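Hypothetical glycoside hydrolase (PDB 3TAW) is of unknown function but probably adopts the five-bladed beta-propeller fold of its glycoside hydrolase relatives. Local coordinates at residues 11-16 and 283-288; 205-210 and 229-234; 74-79 and 314-319; 331-336 and 349-354; 25-30 and 92-97. All coordinates share one frame; numbering follows the deposited sequence.

Contact 1 (11-16 and 283-288); sequences AWCLDG and AGQALF
The N-terminal loop 11-16 lies across strand 281-288 of a mostly antiparallel propeller sheet, where Trp-12 and Gln-285 make most of the contact. Gln-285 uses its side-chain amide to hold the loop backbone at one residue. Gln-285 OE1 accepts from Leu-14 N at 2.9 Å, in the amide plane and on a lone pair. Gln-285 NE2 donates a hydrogen bond to Leu-14 O at 2.8 Å. That oxygen lies in the amide plane of the glutamine, but the donor stands 52° out of the peptide carbonyl plane. The extended Gln-285 chain carries the amide to the loop, and OE1 also rests 3.3 Å from Cys-13 CB.

Leu-287 covers one face of the Trp-12 indole, with CD2 3.8 Å from the centroid of the five-membered ring. Cys-13 CB lies under the rim of the opposite face. Trp-12 CH2 meets Gln-285 O at the ring edge, 3.6 Å away. CG of Trp-12 stands between the backbone N and the carbonyl carbon (chi1 55°), which turns the indole toward the strand. Asp-15 forms a salt bridge with Lys-352. The paired amide bonds satisfy both backbone polar groups of the buried Leu-14 and fix the flip of the Gln-285 amide.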
# COMPACT_ATOMS: atom_id res chain seq x y z
N ALA A 11 -1.62 2.46 23.50
CA ALA A 11 -2.94 3.09 23.30
C ALA A 11 -3.03 3.89 21.99
O ALA A 11 -4.12 4.03 21.44
CB ALA A 11 -3.28 4.00 24.47
N TRP A 12 -1.90 4.40 21.50
CA TRP A 12 -1.84 5.18 20.25
C TRP A 12 -2.09 4.36 19.00
O TRP A 12 -2.37 4.94 17.94
CB TRP A 12 -0.46 5.86 20.08
CG TRP A 12 0.70 4.89 20.13
CD1 TRP A 12 1.44 4.55 21.25
CD2 TRP A 12 1.25 4.12 19.05
NE1 TRP A 12 2.41 3.64 20.91
CE2 TRP A 12 2.33 3.36 19.57
CE3 TRP A 12 0.96 4.01 17.69
CZ2 TRP A 12 3.09 2.49 18.78
CZ3 TRP A 12 1.73 3.16 16.89
CH2 TRP A 12 2.79 2.42 17.45
N CYS A 13 -1.94 3.04 19.07
CA CYS A 13 -1.98 2.23 17.85
C CYS A 13 -3.41 1.90 17.43
O CYS A 13 -4.34 1.94 18.21
CB CYS A 13 -1.11 0.98 17.97
SG CYS A 13 -1.85 -0.41 18.81
N LEU A 14 -3.58 1.59 16.15
CA LEU A 14 -4.88 1.20 15.64
C LEU A 14 -4.92 -0.33 15.65
O LEU A 14 -4.57 -1.00 14.68
CB LEU A 14 -5.12 1.77 14.24
CG LEU A 14 -6.52 1.51 13.66
CD1 LEU A 14 -7.60 2.16 14.51
CD2 LEU A 14 -6.58 2.01 12.23
N ASP A 15 -5.34 -0.87 16.78
CA ASP A 15 -5.47 -2.30 16.96
C ASP A 15 -6.95 -2.64 17.14
O ASP A 15 -7.82 -1.87 16.75
CB ASP A 15 -4.55 -2.81 18.09
CG ASP A 15 -4.84 -2.19 19.45
OD1 ASP A 15 -5.79 -1.40 19.61
OD2 ASP A 15 -4.06 -2.53 20.38
N GLY A 16 -7.25 -3.81 17.70
CA GLY A 16 -8.62 -4.25 17.82
C GLY A 16 -9.17 -4.89 16.54
O GLY A 16 -10.37 -5.10 16.41
N ALA A 283 2.28 -7.57 10.10
CA ALA A 283 2.11 -6.14 10.07
C ALA A 283 2.40 -5.48 11.41
O ALA A 283 1.95 -5.95 12.44
CB ALA A 283 0.66 -5.80 9.58
N GLY A 284 3.12 -4.36 11.36
CA GLY A 284 3.46 -3.57 12.55
C GLY A 284 2.95 -2.14 12.45
O GLY A 284 2.28 -1.76 11.49
N GLN A 285 3.25 -1.35 13.47
CA GLN A 285 2.90 0.07 13.47
C GLN A 285 3.99 0.90 14.10
O GLN A 285 4.63 0.48 15.05
CB GLN A 285 1.56 0.34 14.19
CG GLN A 285 0.40 -0.42 13.53
CD GLN A 285 -0.94 -0.07 14.09
OE1 GLN A 285 -1.14 1.01 14.67
NE2 GLN A 285 -1.91 -0.97 13.87
N ALA A 286 4.21 2.07 13.53
CA ALA A 286 5.11 3.07 14.09
C ALA A 286 4.34 4.35 14.36
O ALA A 286 3.29 4.59 13.76
CB ALA A 286 6.27 3.33 13.15
N LEU A 287 4.91 5.19 15.21
CA LEU A 287 4.34 6.46 15.61
C LEU A 287 5.40 7.53 15.47
O LEU A 287 6.51 7.37 16.00
CB LEU A 287 3.87 6.40 17.06
CG LEU A 287 3.06 7.58 17.59
CD1 LEU A 287 1.69 7.58 16.86
CD2 LEU A 287 2.92 7.52 19.12
N PHE A 288 5.08 8.61 14.76
CA PHE A 288 5.99 9.74 14.62
C PHE A 288 5.41 10.99 15.24
O PHE A 288 4.19 11.15 15.37
CB PHE A 288 6.29 10.01 13.14
CG PHE A 288 7.06 8.91 12.46
CD1 PHE A 288 8.43 8.91 12.48
CD2 PHE A 288 6.39 7.85 11.84
CE1 PHE A 288 9.14 7.88 11.87
CE2 PHE A 288 7.12 6.82 11.22
CZ PHE A 288 8.48 6.85 11.26

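Contact 2 (205-210 and 229-234); sequences EKNVYA and LLKLFS
Val-208 and Phe-233 form a single antiparallel, hydrogen-bonded bridge, in which Val-208 N donates to Phe-233 O at 3.0 Å and Leu-232 N returns a bond to Val-208 O at 2.8 Å. Leu-232 and Phe-233 both face Val-208, which makes this a classic beta bulge. Val-208 CG2 sits over one face of the Phe-233 ring, 3.7 Å from its centroid. Phe-233 CG stands between the backbone N and the carbonyl carbon (chi1 69°), which brings the ring back beside Val-208 although CB points away. The bulge joins the segment leading into strand 209-213 to the loop before strand 244-254, beside one sheet of the propeller. Ser-234 OG donates to Asn-207 OD1 at 2.8 Å, tilted 25° from the carbonyl plane. Asn-207 ND2 donates to Tyr-209 OH at 3.0 Å, so both ends of the amide are engaged. The Tyr-209 ring lies between Asn-207 CB on one face and Leu-229 CD1 on the opposite face. Leu-230 O meets its edge, 3.4 Å from Tyr-209 CD1.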
# COMPACT_ATOMS: atom_id res chain seq x y z
N GLU A 205 10.65 -0.02 1.12
CA GLU A 205 10.59 -1.45 1.40
C GLU A 205 11.75 -1.89 2.33
O GLU A 205 11.52 -2.53 3.33
CB GLU A 205 10.67 -2.22 0.07
CG GLU A 205 10.71 -3.72 0.19
CD GLU A 205 11.02 -4.43 -1.14
OE1 GLU A 205 11.69 -3.86 -2.03
OE2 GLU A 205 10.63 -5.59 -1.27
N LYS A 206 12.99 -1.57 1.96
CA LYS A 206 14.16 -2.01 2.71
C LYS A 206 14.39 -1.20 4.00
O LYS A 206 15.06 -1.68 4.90
CB LYS A 206 15.41 -1.90 1.84
CG LYS A 206 15.39 -2.80 0.61
CD LYS A 206 16.63 -2.57 -0.27
CE LYS A 206 16.97 -3.77 -1.16
NZ LYS A 206 15.79 -4.55 -1.65
N ASN A 207 13.91 0.04 4.01
CA ASN A 207 13.86 0.91 5.18
C ASN A 207 12.63 1.79 5.01
O ASN A 207 12.06 1.85 3.93
CB ASN A 207 15.10 1.83 5.24
CG ASN A 207 16.40 1.07 5.27
OD1 ASN A 207 16.85 0.66 6.34
ND2 ASN A 207 17.02 0.88 4.09
N VAL A 208 12.24 2.49 6.07
CA VAL A 208 11.23 3.53 5.99
C VAL A 208 11.94 4.88 5.74
O VAL A 208 12.69 5.39 6.59
CB VAL A 208 10.35 3.56 7.25
CG1 VAL A 208 9.38 4.74 7.20
CG2 VAL A 208 9.59 2.23 7.38
N TYR A 209 11.71 5.41 4.55
CA TYR A 209 12.23 6.69 4.11
C TYR A 209 11.07 7.70 4.14
O TYR A 209 9.95 7.37 4.54
CB TYR A 209 12.72 6.57 2.65
CG TYR A 209 13.72 5.47 2.39
CD1 TYR A 209 15.04 5.59 2.80
CD2 TYR A 209 13.37 4.31 1.70
CE1 TYR A 209 15.97 4.59 2.53
CE2 TYR A 209 14.30 3.31 1.43
CZ TYR A 209 15.58 3.44 1.85
OH TYR A 209 16.53 2.46 1.58
N ALA A 210 11.33 8.94 3.71
CA ALA A 210 10.24 9.90 3.60
C ALA A 210 10.45 10.86 2.44
O ALA A 210 11.52 10.86 1.83
CB ALA A 210 10.07 10.68 4.91
N LEU A 229 19.66 8.77 0.92
CA LEU A 229 18.30 8.68 1.50
C LEU A 229 18.36 8.55 3.02
O LEU A 229 19.09 7.71 3.56
CB LEU A 229 17.53 7.51 0.93
CG LEU A 229 17.17 7.59 -0.56
CD1 LEU A 229 16.61 6.24 -1.03
CD2 LEU A 229 16.19 8.74 -0.85
N LEU A 230 17.60 9.39 3.70
CA LEU A 230 17.49 9.37 5.14
C LEU A 230 16.62 8.18 5.58
O LEU A 230 15.47 8.04 5.15
CB LEU A 230 16.87 10.68 5.63
CG LEU A 230 16.89 10.90 7.12
CD1 LEU A 230 18.35 11.26 7.60
CD2 LEU A 230 15.84 11.95 7.51
N LYS A 231 17.16 7.37 6.49
CA LYS A 231 16.43 6.22 7.02
C LYS A 231 15.75 6.60 8.32
O LYS A 231 16.41 6.76 9.34
CB LYS A 231 17.39 5.05 7.24
CG LYS A 231 17.96 4.47 5.95
CD LYS A 231 19.09 3.49 6.27
CE LYS A 231 19.96 3.20 5.06
NZ LYS A 231 21.13 2.35 5.45
N LEU A 232 14.42 6.75 8.31
CA LEU A 232 13.68 7.07 9.54
C LEU A 232 13.68 5.91 10.53
O LEU A 232 13.80 6.10 11.75
CB LEU A 232 12.23 7.47 9.19
CG LEU A 232 12.05 8.92 8.74
CD1 LEU A 232 12.84 9.29 7.51
CD2 LEU A 232 10.54 9.20 8.51
N PHE A 233 13.53 4.70 10.00
CA PHE A 233 13.85 3.50 10.74
C PHE A 233 14.11 2.36 9.77
O PHE A 233 13.99 2.52 8.55
CB PHE A 233 12.84 3.16 11.86
CG PHE A 233 11.46 2.70 11.40
CD1 PHE A 233 11.19 1.36 11.11
CD2 PHE A 233 10.40 3.60 11.38
CE1 PHE A 233 9.91 0.95 10.77
CE2 PHE A 233 9.11 3.18 11.02
CZ PHE A 233 8.86 1.86 10.72
N SER A 234 14.58 1.25 10.33
CA SER A 234 15.13 0.18 9.53
C SER A 234 14.78 -1.17 10.15
O SER A 234 14.37 -1.26 11.32
CB SER A 234 16.66 0.30 9.49
OG SER A 234 17.10 1.53 8.96
O HOH W 1 14.13 9.59 3.23

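Contact 3 (74-79 and 314-319); sequences QGIGSR and SGQYPA
Gln-316 reaches into the loop 74-79 with its amide and meets Arg-79 and Ile-76 there. The inner part is the tighter. Gln-316 OE1 lies 3.5 Å from Arg-79 NH1, but the angle is poor for a hydrogen bond, and the guanidinium and amide planes are turned 58° apart. The extended glutamine chain, with CG anti to the backbone N (chi1 176°), carries OE1 this far. Water 2 donates to Gln-316 OE1 at 2.7 Å and accepts from Gly-75 N. Water 3 donates to Gln-316 OE1 at 2.9 Å and accepts from Gly-77 N. Water 2 also sits over the centre of one guanidinium face.

The loop contains a type II beta turn from Gly-75 to Ser-78, closed by Ser-78 N to Gly-75 O at 3.1 Å. It joins strands 61-69 and 81-88 of one propeller sheet. Arg-79 NE bonds to Ala-73 O, and NH1 forms a salt bridge with Glu-69 OE1. Gln-316 NE2 bonds to Asp-342 O and also to Glu-69 OE1.

The outer part is looser, with Ile-76 exposed. Ile-76 CD1 touches Tyr-317 CD1 at 3.9 Å, in the plane of the ring at its edge, while Tyr-317 OH bonds to Asn-279 O.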
# COMPACT_ATOMS: atom_id res chain seq x y z
N GLN A 74 4.99 -17.45 -14.74
CA GLN A 74 5.03 -17.91 -13.34
C GLN A 74 6.23 -17.33 -12.60
O GLN A 74 7.34 -17.31 -13.14
CB GLN A 74 5.10 -19.45 -13.31
CG GLN A 74 3.91 -20.14 -13.95
CD GLN A 74 2.59 -19.77 -13.29
OE1 GLN A 74 2.42 -19.94 -12.08
NE2 GLN A 74 1.65 -19.26 -14.08
N GLY A 75 6.03 -16.90 -11.36
CA GLY A 75 7.10 -16.35 -10.52
C GLY A 75 6.74 -14.96 -10.06
O GLY A 75 6.10 -14.21 -10.80
N ILE A 76 7.14 -14.61 -8.84
CA ILE A 76 6.87 -13.29 -8.32
C ILE A 76 7.51 -12.27 -9.26
O ILE A 76 8.68 -12.39 -9.59
CB ILE A 76 7.43 -13.12 -6.88
CG1 ILE A 76 6.54 -13.88 -5.88
CG2 ILE A 76 7.54 -11.63 -6.51
CD1 ILE A 76 7.30 -14.44 -4.70
N GLY A 77 6.71 -11.31 -9.71
CA GLY A 77 7.20 -10.23 -10.55
C GLY A 77 7.37 -10.57 -12.02
O GLY A 77 7.87 -9.74 -12.77
N SER A 78 6.90 -11.74 -12.43
CA SER A 78 7.10 -12.25 -13.80
C SER A 78 5.96 -11.93 -14.79
O SER A 78 6.10 -12.20 -15.98
CB SER A 78 7.27 -13.78 -13.76
OG SER A 78 6.05 -14.38 -13.30
N ARG A 79 4.85 -11.39 -14.29
CA ARG A 79 3.62 -11.27 -15.11
C ARG A 79 3.20 -9.80 -15.23
O ARG A 79 4.06 -8.93 -15.15
CB ARG A 79 2.52 -12.18 -14.54
CG ARG A 79 2.17 -12.01 -13.07
CD ARG A 79 2.97 -12.98 -12.14
NE ARG A 79 2.54 -14.35 -12.39
CZ ARG A 79 1.54 -14.98 -11.78
NH1 ARG A 79 0.84 -14.43 -10.78
NH2 ARG A 79 1.24 -16.20 -12.18
N SER A 314 0.43 -19.25 3.10
CA SER A 314 1.14 -19.68 1.89
C SER A 314 0.30 -19.42 0.64
O SER A 314 -0.92 -19.52 0.66
CB SER A 314 1.50 -21.17 2.00
OG SER A 314 2.35 -21.59 0.94
N GLY A 315 0.97 -19.05 -0.44
CA GLY A 315 0.31 -18.81 -1.72
C GLY A 315 1.39 -18.51 -2.74
O GLY A 315 2.46 -19.13 -2.70
N GLN A 316 1.14 -17.54 -3.61
CA GLN A 316 2.15 -17.16 -4.59
C GLN A 316 3.47 -16.83 -3.89
O GLN A 316 4.56 -17.14 -4.38
CB GLN A 316 1.71 -15.97 -5.46
CG GLN A 316 2.85 -15.55 -6.41
CD GLN A 316 2.57 -14.39 -7.36
OE1 GLN A 316 3.32 -14.23 -8.34
NE2 GLN A 316 1.55 -13.56 -7.09
N TYR A 317 3.36 -16.18 -2.73
CA TYR A 317 4.48 -15.99 -1.83
C TYR A 317 4.43 -17.13 -0.82
O TYR A 317 3.53 -17.18 0.01
CB TYR A 317 4.39 -14.64 -1.12
CG TYR A 317 5.62 -14.37 -0.27
CD1 TYR A 317 6.85 -14.13 -0.86
CD2 TYR A 317 5.55 -14.44 1.11
CE1 TYR A 317 8.00 -13.95 -0.09
CE2 TYR A 317 6.67 -14.23 1.90
CZ TYR A 317 7.89 -13.97 1.29
OH TYR A 317 9.00 -13.76 2.07
N PRO A 318 5.40 -18.05 -0.89
CA PRO A 318 5.24 -19.26 -0.09
C PRO A 318 5.31 -19.13 1.43
O PRO A 318 4.73 -19.96 2.12
CB PRO A 318 6.36 -20.20 -0.59
CG PRO A 318 7.21 -19.40 -1.52
CD PRO A 318 6.51 -18.13 -1.87
N ALA A 319 6.02 -18.12 1.96
CA ALA A 319 6.22 -18.00 3.41
C ALA A 319 5.08 -17.25 4.10
O ALA A 319 5.04 -17.18 5.31
CB ALA A 319 7.56 -17.29 3.71
O HOH W 2 3.71 -16.61 -9.65
O HOH W 3 4.04 -11.43 -8.56

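Contact 4 (331-336 and 349-354); sequences RNKWYL and VSDKQL. With EDO (1,2-ethanediol), chain J.
Lys-333 NZ and Asp-351 OD1 form a salt bridge of 2.7 Å, on the syn lone pair of the carboxylate, in one of the two conformers of Asp-351. The bend at the end of the lysine (chi4 -92°) brings NZ back to the acid. In the same conformer, water 5 bridges NZ and Asp-351 OD2, and water 4 joins OD1 to Asn-332 O. Trp-334 and Ser-350 form a hydrogen-bonded antiparallel pair with two bonds of 2.9 Å, Trp-334 N to Ser-350 O and Ser-350 N to Trp-334 O. Gln-353 NE2 bonds to Asn-332 O at 3.3 Å and to Asp-351 O at 2.8 Å. 1,2-Ethanediol accepts from Arg-331 N (O1) and Asn-332 N (O2).

Val-349 CG1 covers one face of the Tyr-335 ring, and Val-349 CG2 touches Tyr-335 CD2 at 3.6 Å. Lys-352 O lies in the Trp-334 indole plane at its edge. Leu-354 CD1 meets Trp-334 CZ2 at 4.1 Å. Ser-350 OG accepts from Lys-352 N, an ST turn at the end of the strand, and also bonds to Asp-15 O. The exposed end of the hairpin thus appears to be tied by water-linked charges in that conformer, while its buried part relies on backbone bonds and aromatic packing.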
# COMPACT_ATOMS: atom_id res chain seq x y z
N ARG A 331 -18.91 3.70 8.11
CA ARG A 331 -19.97 3.25 9.02
C ARG A 331 -19.42 3.03 10.44
O ARG A 331 -19.66 2.01 11.07
CB ARG A 331 -20.63 1.98 8.49
CG ARG A 331 -21.29 2.16 7.16
CD ARG A 331 -21.87 0.82 6.61
NE ARG A 331 -22.89 0.25 7.49
CZ ARG A 331 -23.57 -0.87 7.23
NH1 ARG A 331 -23.37 -1.54 6.10
NH2 ARG A 331 -24.46 -1.32 8.11
N ASN A 332 -18.65 4.00 10.90
CA ASN A 332 -18.14 4.04 12.27
C ASN A 332 -17.16 2.94 12.68
O ASN A 332 -16.92 2.72 13.88
CB ASN A 332 -19.31 4.18 13.26
CG ASN A 332 -19.95 5.55 13.17
OD1 ASN A 332 -19.34 6.55 13.55
ND2 ASN A 332 -21.15 5.62 12.67
N LYS A 333 -16.57 2.30 11.68
CA LYS A 333 -15.54 1.28 11.92
C LYS A 333 -14.36 1.43 10.95
O LYS A 333 -14.49 2.02 9.87
CB LYS A 333 -16.13 -0.13 11.74
CG LYS A 333 -17.30 -0.50 12.67
CD LYS A 333 -17.82 -1.90 12.32
CE LYS A 333 -18.94 -2.39 13.25
NZ LYS A 333 -18.40 -3.18 14.41
N TRP A 334 -13.24 0.82 11.30
CA TRP A 334 -12.09 0.77 10.41
C TRP A 334 -12.08 -0.55 9.67
O TRP A 334 -12.18 -1.61 10.29
CB TRP A 334 -10.81 0.89 11.19
CG TRP A 334 -10.62 2.20 11.82
CD1 TRP A 334 -10.94 2.54 13.09
CD2 TRP A 334 -10.07 3.37 11.21
NE1 TRP A 334 -10.63 3.85 13.33
CE2 TRP A 334 -10.08 4.39 12.20
CE3 TRP A 334 -9.59 3.67 9.95
CZ2 TRP A 334 -9.63 5.68 11.95
CZ3 TRP A 334 -9.12 4.97 9.70
CH2 TRP A 334 -9.16 5.94 10.71
N TYR A 335 -11.96 -0.48 8.34
CA TYR A 335 -11.83 -1.63 7.48
C TYR A 335 -10.43 -1.61 6.87
O TYR A 335 -10.06 -0.67 6.17
CB TYR A 335 -12.89 -1.59 6.38
CG TYR A 335 -14.29 -1.76 6.90
CD1 TYR A 335 -14.99 -0.68 7.44
CD2 TYR A 335 -14.92 -3.00 6.88
CE1 TYR A 335 -16.27 -0.84 7.94
CE2 TYR A 335 -16.21 -3.16 7.37
CZ TYR A 335 -16.89 -2.07 7.90
OH TYR A 335 -18.19 -2.22 8.42
N LEU A 336 -9.67 -2.66 7.17
CA LEU A 336 -8.28 -2.84 6.77
C LEU A 336 -8.19 -3.94 5.72
O LEU A 336 -8.63 -5.05 5.97
CB LEU A 336 -7.44 -3.25 7.99
CG LEU A 336 -5.97 -3.56 7.75
CD1 LEU A 336 -5.21 -2.28 7.33
CD2 LEU A 336 -5.34 -4.23 8.97
N VAL A 349 -11.56 -5.85 10.64
CA VAL A 349 -12.41 -4.72 11.05
C VAL A 349 -12.11 -4.39 12.49
O VAL A 349 -11.88 -5.30 13.30
CB VAL A 349 -13.90 -5.03 10.82
CG1 VAL A 349 -14.79 -3.81 11.12
CG2 VAL A 349 -14.12 -5.48 9.38
N SER A 350 -12.02 -3.10 12.81
CA SER A 350 -11.84 -2.64 14.19
C SER A 350 -12.82 -1.52 14.55
O SER A 350 -13.18 -0.71 13.71
CB SER A 350 -10.43 -2.11 14.38
OG SER A 350 -10.27 -1.60 15.71
N ASP A 351 -13.18 -1.50 15.83
CA ASP A 351 -14.09 -0.51 16.39
C ASP A 351 -13.31 0.59 17.13
O ASP A 351 -13.91 1.54 17.62
CB ASP A 351 -15.06 -1.19 17.35
CG ASP A 351 -16.11 -2.04 16.63
OD1 ASP A 351 -16.74 -1.54 15.69
OD2 ASP A 351 -16.31 -3.20 17.01
N LYS A 352 -11.98 0.47 17.18
CA LYS A 352 -11.15 1.38 17.97
C LYS A 352 -11.29 2.81 17.49
O LYS A 352 -11.25 3.06 16.29
CB LYS A 352 -9.67 0.99 17.93
CG LYS A 352 -8.82 1.82 18.93
CD LYS A 352 -7.47 1.22 19.17
CE LYS A 352 -6.66 1.94 20.30
NZ LYS A 352 -5.43 1.13 20.68
N GLN A 353 -11.44 3.74 18.41
CA GLN A 353 -11.57 5.12 18.01
C GLN A 353 -10.26 5.83 18.37
O GLN A 353 -9.84 5.84 19.51
CB GLN A 353 -12.83 5.77 18.60
CG GLN A 353 -14.19 5.04 18.22
CD GLN A 353 -14.54 4.96 16.70
OE1 GLN A 353 -14.56 5.98 15.98
NE2 GLN A 353 -14.89 3.76 16.23
N LEU A 354 -9.59 6.36 17.35
CA LEU A 354 -8.34 7.09 17.56
C LEU A 354 -8.68 8.50 17.98
O LEU A 354 -9.83 8.96 17.78
CB LEU A 354 -7.52 7.12 16.27
CG LEU A 354 -7.02 5.77 15.72
CD1 LEU A 354 -6.32 5.95 14.38
CD2 LEU A 354 -6.11 5.14 16.75
C1 EDO J . -18.17 7.28 7.25
O1 EDO J . -18.99 6.29 6.60
C2 EDO J . -17.73 6.82 8.64
O2 EDO J . -18.84 6.53 9.52
O HOH W 4 -17.59 1.18 15.88
O HOH W 5 -16.36 -4.87 15.04
O HOH W 6 -11.47 6.74 14.88

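Contact 5 (25-30 and 92-97); sequences PVIKPL and IHFERD
Arg-96 reaches across to the loop 25-30 and grips one backbone oxygen end-on. Arg-96 NH1 and NH2 both donate to Lys-28 O, at 2.9 Å and 2.8 Å. The oxygen lies close to the guanidinium plane, 10° out of it, so it is met at the edge between the two nitrogens. Leu-30 CD1 lies over the centre of one face, 3.4 Å from Arg-96 CZ. Ile-27 CG2 lies over the opposite face at 3.6 Å from the same CZ. The orientation of the guanidinium is thus fixed between two branched side chains. The bend at chi3 (64°) turns the end of the arginine into this slot.

Further along, Ile-27 CD1 meets Phe-94 CB at 4.0 Å, the two side chains crossing at about a right angle. Val-26 CG1 rests 3.3 Å from Ile-92 O. Water 7 links Val-26 O, Ile-92 O and Phe-94 N, and lies in the plane of the Phe-94 ring at its edge.

A second shell sets the arginine in place. Glu-46 forms a salt bridge with NH2, and Tyr-66 OH bonds to NE. On the loop side, Val-26 and Ile-27 both pair with Val-345 in a classic beta bulge. The contact brings together strand 95-96, an outermost strand of its sheet, and a loop bound to strand 344-350 of another sheet, consistent with a junction between the first and last blades of a closed beta-propeller.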
# COMPACT_ATOMS: atom_id res chain seq x y z
N PRO A 25 -11.18 -15.16 1.98
CA PRO A 25 -10.85 -13.89 1.34
C PRO A 25 -12.04 -13.25 0.64
O PRO A 25 -12.94 -13.96 0.16
CB PRO A 25 -9.81 -14.29 0.29
CG PRO A 25 -10.04 -15.73 0.02
CD PRO A 25 -10.78 -16.32 1.18
N VAL A 26 -12.01 -11.93 0.53
CA VAL A 26 -13.10 -11.16 -0.05
C VAL A 26 -12.92 -10.90 -1.56
O VAL A 26 -13.89 -10.56 -2.24
CB VAL A 26 -13.36 -9.85 0.73
CG1 VAL A 26 -13.80 -10.18 2.15
CG2 VAL A 26 -12.13 -8.95 0.69
N ILE A 27 -11.69 -11.04 -2.08
CA ILE A 27 -11.43 -10.99 -3.53
C ILE A 27 -10.52 -12.15 -3.90
O ILE A 27 -9.43 -12.30 -3.35
CB ILE A 27 -10.76 -9.69 -4.03
CG1 ILE A 27 -11.50 -8.45 -3.52
CG2 ILE A 27 -10.57 -9.70 -5.60
CD1 ILE A 27 -12.72 -8.06 -4.29
N LYS A 28 -11.01 -12.96 -4.83
CA LYS A 28 -10.28 -14.07 -5.40
C LYS A 28 -10.15 -13.91 -6.93
O LYS A 28 -10.94 -13.21 -7.55
CB LYS A 28 -11.04 -15.36 -5.11
CG LYS A 28 -11.37 -15.63 -3.66
CD LYS A 28 -12.24 -16.90 -3.54
CE LYS A 28 -12.76 -17.07 -2.12
NZ LYS A 28 -13.92 -18.04 -2.01
N PRO A 29 -9.17 -14.58 -7.55
CA PRO A 29 -9.04 -14.58 -9.02
C PRO A 29 -10.30 -15.02 -9.77
O PRO A 29 -11.09 -15.84 -9.26
CB PRO A 29 -7.90 -15.57 -9.27
CG PRO A 29 -7.07 -15.46 -8.05
CD PRO A 29 -8.06 -15.33 -6.93
N LEU A 30 -10.48 -14.46 -10.95
CA LEU A 30 -11.58 -14.84 -11.86
C LEU A 30 -11.03 -14.88 -13.29
O LEU A 30 -9.99 -14.30 -13.58
CB LEU A 30 -12.72 -13.83 -11.78
CG LEU A 30 -13.51 -13.72 -10.47
CD1 LEU A 30 -14.41 -12.48 -10.55
CD2 LEU A 30 -14.30 -15.02 -10.12
N ILE A 92 -17.35 -6.09 3.13
CA ILE A 92 -17.10 -7.52 3.06
C ILE A 92 -17.47 -8.11 1.72
O ILE A 92 -16.68 -8.83 1.13
CB ILE A 92 -17.88 -8.26 4.16
CG1 ILE A 92 -17.28 -7.94 5.53
CG2 ILE A 92 -17.94 -9.77 3.90
CD1 ILE A 92 -18.22 -8.32 6.69
N HIS A 93 -18.68 -7.79 1.24
CA HIS A 93 -19.17 -8.25 -0.05
C HIS A 93 -18.93 -7.17 -1.11
O HIS A 93 -19.40 -6.05 -0.96
CB HIS A 93 -20.66 -8.56 0.06
CG HIS A 93 -20.97 -9.62 1.07
ND1 HIS A 93 -21.42 -9.33 2.34
CD2 HIS A 93 -20.84 -10.96 1.01
CE1 HIS A 93 -21.57 -10.46 3.01
NE2 HIS A 93 -21.24 -11.47 2.22
N PHE A 94 -18.23 -7.54 -2.18
CA PHE A 94 -17.81 -6.61 -3.21
C PHE A 94 -18.41 -6.91 -4.55
O PHE A 94 -18.55 -8.08 -4.95
CB PHE A 94 -16.28 -6.62 -3.34
CG PHE A 94 -15.62 -5.88 -2.23
CD1 PHE A 94 -15.41 -6.49 -1.01
CD2 PHE A 94 -15.29 -4.54 -2.38
CE1 PHE A 94 -14.86 -5.77 0.05
CE2 PHE A 94 -14.71 -3.82 -1.35
CZ PHE A 94 -14.51 -4.44 -0.12
N GLU A 95 -18.76 -5.84 -5.24
CA GLU A 95 -19.20 -5.89 -6.63
C GLU A 95 -18.04 -5.40 -7.50
O GLU A 95 -17.55 -4.27 -7.34
CB GLU A 95 -20.40 -4.99 -6.78
CG GLU A 95 -20.97 -4.94 -8.18
CD GLU A 95 -22.31 -4.23 -8.20
OE1 GLU A 95 -22.32 -2.98 -8.13
OE2 GLU A 95 -23.33 -4.94 -8.27
N ARG A 96 -17.58 -6.27 -8.39
CA ARG A 96 -16.32 -6.03 -9.14
C ARG A 96 -16.59 -5.69 -10.59
O ARG A 96 -17.39 -6.35 -11.24
CB ARG A 96 -15.42 -7.27 -9.06
CG ARG A 96 -15.04 -7.65 -7.65
CD ARG A 96 -14.65 -9.12 -7.55
NE ARG A 96 -13.45 -9.47 -8.31
CZ ARG A 96 -12.82 -10.63 -8.19
NH1 ARG A 96 -13.27 -11.57 -7.36
NH2 ARG A 96 -11.71 -10.84 -8.89
N ASP A 97 -15.88 -4.68 -11.09
CA ASP A 97 -15.88 -4.38 -12.50
C ASP A 97 -15.18 -5.49 -13.30
O ASP A 97 -14.19 -6.08 -12.85
CB ASP A 97 -15.16 -3.05 -12.76
CG ASP A 97 -16.05 -1.83 -12.50
OD1 ASP A 97 -17.22 -1.98 -12.05
OD2 ASP A 97 -15.55 -0.72 -12.77
O HOH W 7 -16.56 -10.03 -1.80

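How the contacts relate
The contacts are spread round the propeller. Contacts 1 and 2 reach the same sheet and touch, with Phe-233 packed on Ala-286 and Phe-288. Contacts 1 and 4 also touch, their centres about 13 Å apart, through Asp-15 with Lys-352 and Ser-350. Contacts 4 and 5 do not touch, but both involve strand 344-350, and their nearest atoms are about 5 Å apart. Contacts 2 and 5 lie on opposite sides of the chain's centre, about 33 Å between centres. Along the chain, contacts 2 and 5 are nested inside the loop closed by contact 1, and contact 3 crosses contacts 1 and 5. Contact 4 comes last. N-terminal segments thus meet later sheets, consistent with a closed propeller.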